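Local structure of agarase (Pseudoalteromonas fuliginea, 6XJ9) at residues Ser194-Lys199 with Gly648-Lys653; Glu548-Val553 with Leu584-Ile589. The protein probably hydrolyses agarose as a family GH50 agarase, a glycoside hydrolase of a marine bacterium, joining a carbohydrate-binding-module-like domain to its catalytic part. All blocks are in the same frame, centred on the assembly; numbering follows the deposited sequence.

Contact 1. Residues Ser194-Lys199 with Gly648-Lys653; sequences STLHDK and GLRDDK
The backbone oxygen of T195 takes a hydrogen bond from R650, NH1 to O 2.8 Å, and the guanidinium meets it edge-on, with the oxygen only 2° out of the plane of the group. NH1 itself stands 31° off the carbonyl plane of T195. The rest of the guanidinium is turned back on its own chain: a bend at chi3 (52°) lets NE and NH2 grip D652 side-on, one nitrogen to each carboxylate oxygen, with a salt bridge of 3.0 Å from R650 NE to D652 OD1. NH2 also bonds to the backbone O of K66, so the head group is fixed in rotation from several sides. Its aliphatic part packs too, R650 CD lying 3.7 Å from S194 CA. Beside it, the forked end of L196 straddles G648, CD1 and CD2 each 3.8 Å from G648 CA; a CB on G648 would run into L196 CD1. T195 OG1 braces its own loop by donating to H197 O. The contact joins the loop between strands 185-193 and 199-210 of the CBM-like domain to the loop leading into helix 651-654, for which R650 is the N-cap residue; helix 689-704 packs against L196 and L649.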
# COMPACT_ATOMS: atom_id res chain seq x y z
N SER A 194 -12.84 -20.43 4.01
CA SER A 194 -12.85 -20.10 2.58
C SER A 194 -11.76 -19.10 2.22
O SER A 194 -12.06 -17.96 1.87
CB SER A 194 -14.20 -19.60 2.14
OG SER A 194 -15.21 -20.53 2.49
N THR A 195 -10.50 -19.52 2.32
CA THR A 195 -9.40 -18.71 1.83
C THR A 195 -9.00 -19.22 0.45
O THR A 195 -9.55 -20.21 -0.03
CB THR A 195 -8.20 -18.72 2.78
OG1 THR A 195 -7.70 -20.06 2.88
CG2 THR A 195 -8.52 -18.22 4.18
N LEU A 196 -8.03 -18.54 -0.17
CA LEU A 196 -7.37 -19.11 -1.34
C LEU A 196 -6.02 -19.70 -0.95
O LEU A 196 -5.47 -20.50 -1.71
CB LEU A 196 -7.23 -18.03 -2.43
CG LEU A 196 -8.55 -17.41 -2.88
CD1 LEU A 196 -8.31 -16.30 -3.90
CD2 LEU A 196 -9.49 -18.49 -3.44
N HIS A 197 -5.51 -19.30 0.22
CA HIS A 197 -4.16 -19.63 0.66
C HIS A 197 -4.18 -20.37 2.00
O HIS A 197 -5.10 -20.19 2.80
CB HIS A 197 -3.33 -18.35 0.84
CG HIS A 197 -3.26 -17.47 -0.37
ND1 HIS A 197 -2.88 -17.95 -1.61
CD2 HIS A 197 -3.50 -16.16 -0.54
CE1 HIS A 197 -2.90 -16.98 -2.49
NE2 HIS A 197 -3.29 -15.86 -1.86
N ASP A 198 -3.14 -21.19 2.22
CA ASP A 198 -2.79 -21.67 3.56
C ASP A 198 -2.48 -20.46 4.45
O ASP A 198 -1.84 -19.51 4.01
CB ASP A 198 -1.58 -22.62 3.54
CG ASP A 198 -1.85 -24.02 3.00
OD1 ASP A 198 -3.01 -24.48 3.04
OD2 ASP A 198 -0.88 -24.66 2.56
N LYS A 199 -2.97 -20.52 5.70
CA LYS A 199 -2.73 -19.47 6.68
C LYS A 199 -2.03 -20.09 7.89
O LYS A 199 -2.08 -21.31 8.06
CB LYS A 199 -4.04 -18.80 7.10
CG LYS A 199 -4.95 -18.40 5.94
CD LYS A 199 -4.28 -17.48 4.95
CE LYS A 199 -4.63 -16.03 5.13
NZ LYS A 199 -5.98 -15.69 4.62
N GLY A 648 -12.19 -15.35 -1.81
CA GLY A 648 -12.03 -15.72 -3.20
C GLY A 648 -13.07 -16.75 -3.62
O GLY A 648 -13.85 -17.21 -2.79
N LEU A 649 -13.07 -17.09 -4.92
CA LEU A 649 -13.89 -18.17 -5.45
C LEU A 649 -13.07 -19.45 -5.47
O LEU A 649 -12.27 -19.65 -6.37
CB LEU A 649 -14.38 -17.82 -6.86
CG LEU A 649 -15.19 -16.53 -7.00
CD1 LEU A 649 -15.84 -16.47 -8.38
CD2 LEU A 649 -16.25 -16.43 -5.90
N ARG A 650 -13.28 -20.31 -4.45
CA ARG A 650 -12.57 -21.57 -4.35
C ARG A 650 -13.14 -22.56 -5.35
O ARG A 650 -14.36 -22.65 -5.55
CB ARG A 650 -12.72 -22.19 -2.95
CG ARG A 650 -12.18 -21.37 -1.79
CD ARG A 650 -12.47 -22.08 -0.47
NE ARG A 650 -12.04 -23.47 -0.43
CZ ARG A 650 -10.78 -23.88 -0.22
NH1 ARG A 650 -9.82 -22.99 -0.02
NH2 ARG A 650 -10.50 -25.17 -0.19
N ASP A 651 -12.25 -23.32 -5.98
CA ASP A 651 -12.67 -24.30 -6.96
C ASP A 651 -13.66 -25.28 -6.33
O ASP A 651 -14.65 -25.63 -6.96
CB ASP A 651 -11.45 -24.96 -7.64
CG ASP A 651 -10.65 -23.99 -8.50
OD1 ASP A 651 -11.26 -23.08 -9.11
OD2 ASP A 651 -9.42 -24.12 -8.53
N ASP A 652 -13.41 -25.69 -5.07
CA ASP A 652 -14.24 -26.71 -4.46
C ASP A 652 -15.67 -26.21 -4.25
O ASP A 652 -16.62 -26.98 -4.39
CB ASP A 652 -13.60 -27.39 -3.24
CG ASP A 652 -13.31 -26.48 -2.06
OD1 ASP A 652 -13.68 -25.27 -2.10
OD2 ASP A 652 -12.68 -26.97 -1.11
N LYS A 653 -15.82 -24.90 -4.00
CA LYS A 653 -17.12 -24.30 -3.74
C LYS A 653 -17.95 -24.17 -5.02
O LYS A 653 -19.18 -24.22 -4.96
CB LYS A 653 -16.94 -22.96 -3.03
CG LYS A 653 -18.21 -22.19 -2.68
CD LYS A 653 -19.15 -22.89 -1.70
CE LYS A 653 -19.96 -21.92 -0.85
NZ LYS A 653 -21.24 -22.50 -0.39

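Contact 2. Residues Glu548-Val553 with Leu584-Ile589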
# COMPACT_ATOMS: atom_id res chain seq x y z
N GLU A 548 -49.37 -37.23 -9.22
CA GLU A 548 -48.85 -37.65 -10.51
C GLU A 548 -47.82 -38.76 -10.32
O GLU A 548 -47.76 -39.68 -11.13
CB GLU A 548 -48.25 -36.46 -11.26
CG GLU A 548 -47.67 -36.82 -12.61
CD GLU A 548 -46.70 -35.80 -13.19
OE1 GLU A 548 -46.04 -35.08 -12.40
OE2 GLU A 548 -46.61 -35.71 -14.42
N LYS A 549 -47.04 -38.68 -9.23
CA LYS A 549 -45.96 -39.62 -8.97
C LYS A 549 -46.48 -40.91 -8.32
O LYS A 549 -45.97 -41.99 -8.62
CB LYS A 549 -44.83 -38.99 -8.15
CG LYS A 549 -43.84 -39.97 -7.52
CD LYS A 549 -42.46 -39.39 -7.19
CE LYS A 549 -41.58 -40.34 -6.41
NZ LYS A 549 -40.25 -39.76 -6.11
N TYR A 550 -47.47 -40.78 -7.43
CA TYR A 550 -47.81 -41.89 -6.54
C TYR A 550 -49.16 -42.52 -6.86
O TYR A 550 -49.45 -43.61 -6.35
CB TYR A 550 -47.72 -41.47 -5.07
CG TYR A 550 -46.31 -41.32 -4.58
CD1 TYR A 550 -45.50 -42.43 -4.40
CD2 TYR A 550 -45.78 -40.06 -4.34
CE1 TYR A 550 -44.19 -42.29 -3.97
CE2 TYR A 550 -44.47 -39.91 -3.91
CZ TYR A 550 -43.68 -41.03 -3.72
OH TYR A 550 -42.39 -40.89 -3.29
N THR A 551 -49.98 -41.83 -7.65
CA THR A 551 -51.31 -42.31 -8.03
C THR A 551 -52.18 -42.39 -6.78
O THR A 551 -53.07 -41.56 -6.60
CB THR A 551 -51.23 -43.64 -8.79
OG1 THR A 551 -50.18 -43.56 -9.76
CG2 THR A 551 -52.53 -44.02 -9.47
N ASP A 552 -51.90 -43.38 -5.92
CA ASP A 552 -52.62 -43.61 -4.68
C ASP A 552 -51.80 -43.08 -3.51
O ASP A 552 -50.57 -43.15 -3.54
CB ASP A 552 -52.89 -45.10 -4.46
CG ASP A 552 -53.42 -45.84 -5.68
OD1 ASP A 552 -54.41 -45.36 -6.27
OD2 ASP A 552 -52.83 -46.89 -6.03
N VAL A 553 -52.49 -42.59 -2.48
CA VAL A 553 -51.83 -42.00 -1.31
C VAL A 553 -50.99 -43.06 -0.61
O VAL A 553 -49.93 -42.76 -0.09
CB VAL A 553 -52.84 -41.29 -0.38
CG1 VAL A 553 -53.69 -42.25 0.44
CG2 VAL A 553 -52.18 -40.24 0.51
N LEU A 584 -37.00 -37.33 0.72
CA LEU A 584 -36.16 -36.20 0.34
C LEU A 584 -36.07 -36.08 -1.18
O LEU A 584 -35.81 -35.00 -1.71
CB LEU A 584 -34.78 -36.30 1.01
CG LEU A 584 -34.74 -36.07 2.53
CD1 LEU A 584 -33.31 -36.03 3.04
CD2 LEU A 584 -35.46 -34.78 2.94
N VAL A 585 -36.36 -37.18 -1.89
CA VAL A 585 -36.33 -37.14 -3.35
C VAL A 585 -37.53 -36.30 -3.82
O VAL A 585 -37.40 -35.50 -4.75
CB VAL A 585 -36.27 -38.55 -3.98
CG1 VAL A 585 -36.65 -38.54 -5.46
CG2 VAL A 585 -34.89 -39.18 -3.81
N ASP A 586 -38.65 -36.46 -3.12
CA ASP A 586 -39.86 -35.68 -3.38
C ASP A 586 -39.68 -34.22 -2.95
O ASP A 586 -40.18 -33.32 -3.62
CB ASP A 586 -41.07 -36.36 -2.72
CG ASP A 586 -41.25 -37.79 -3.20
OD1 ASP A 586 -41.04 -38.02 -4.39
OD2 ASP A 586 -41.54 -38.67 -2.36
N PHE A 587 -38.99 -34.00 -1.82
CA PHE A 587 -38.71 -32.65 -1.33
C PHE A 587 -37.94 -31.88 -2.39
O PHE A 587 -38.18 -30.69 -2.61
CB PHE A 587 -38.00 -32.70 0.03
CG PHE A 587 -38.87 -32.99 1.23
CD1 PHE A 587 -40.11 -33.61 1.09
CD2 PHE A 587 -38.46 -32.65 2.51
CE1 PHE A 587 -40.91 -33.87 2.19
CE2 PHE A 587 -39.25 -32.93 3.62
CZ PHE A 587 -40.48 -33.53 3.45
N SER A 588 -37.02 -32.59 -3.05
CA SER A 588 -36.19 -32.04 -4.11
C SER A 588 -37.03 -31.68 -5.34
O SER A 588 -36.79 -30.65 -5.96
CB SER A 588 -35.11 -33.01 -4.44
OG SER A 588 -33.99 -32.33 -4.96
N ILE A 589 -38.00 -32.54 -5.67
CA ILE A 589 -38.90 -32.34 -6.80
C ILE A 589 -39.76 -31.10 -6.54
O ILE A 589 -39.93 -30.26 -7.43
CB ILE A 589 -39.75 -33.60 -7.05
CG1 ILE A 589 -38.94 -34.69 -7.78
CG2 ILE A 589 -41.05 -33.29 -7.79
CD1 ILE A 589 -39.64 -36.05 -7.85
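K549 sets off with CG anti to the backbone N (chi1 164°) and then runs fully extended, which carries its NZ across to the D586 carboxylate on the facing helix. Next to it, Y550 turns CG beside its own backbone N (chi1 -74°), and its hydroxyl meets the D586 side chain coming from the opposite direction. The two oxygens of D586 are thus shared out. OD1 takes the lysine in a salt bridge, K549 NZ to D586 OD1 2.6 Å, through its syn lone pair; OD2 accepts the phenol, Y550 OH to D586 OD2 2.6 Å, also on the syn side and slightly out of the carboxylate plane. Ring and carboxylate stand almost perpendicular, 84° apart, with the acid at the edge of the ring. One ring face is covered near its rim by the lysine chain, K549 CG lying 3.6 Å above the plane. V585 CG1 lies 3.9 Å from K549 NZ, with I589 CD1 also nearby. A second donor, W560 NE1, also reaches D586 OD2, and these bonds probably favour the charged form of the buried acid. Replacing the aspartate by a leucine would probably leave the lysine charge without its mate and both the phenol and the indole N-H without their acceptor. The acid lies in the first turn of helix 584-609 and ties it to the C-terminal end of helix 537-550; helix 553-560 packs against Y550, while helix 523-529 covers F587 on the same long helix.

How the contacts relate
Contact 1 is the more buried, its centre about 18 Å from that of the chain, whereas contact 2, with its centre about 36 Å from the chain's, is only partly buried, with exposed K549 and V585 at its margin. They share no secondary-structure element: 194-199 with 648-653 links a loop of the CBM-like domain to the loop and first turn of helix 651-654, and 548-553 with 584-589 joins two helices close in sequence. The chemistry follows. In contact 1 an arginine crosses to a backbone carbonyl and keeps its acidic partner on its own side; in contact 2 the charge pair itself spans the gap. Their nearest atoms are about 17 Å apart, so neither touches the other.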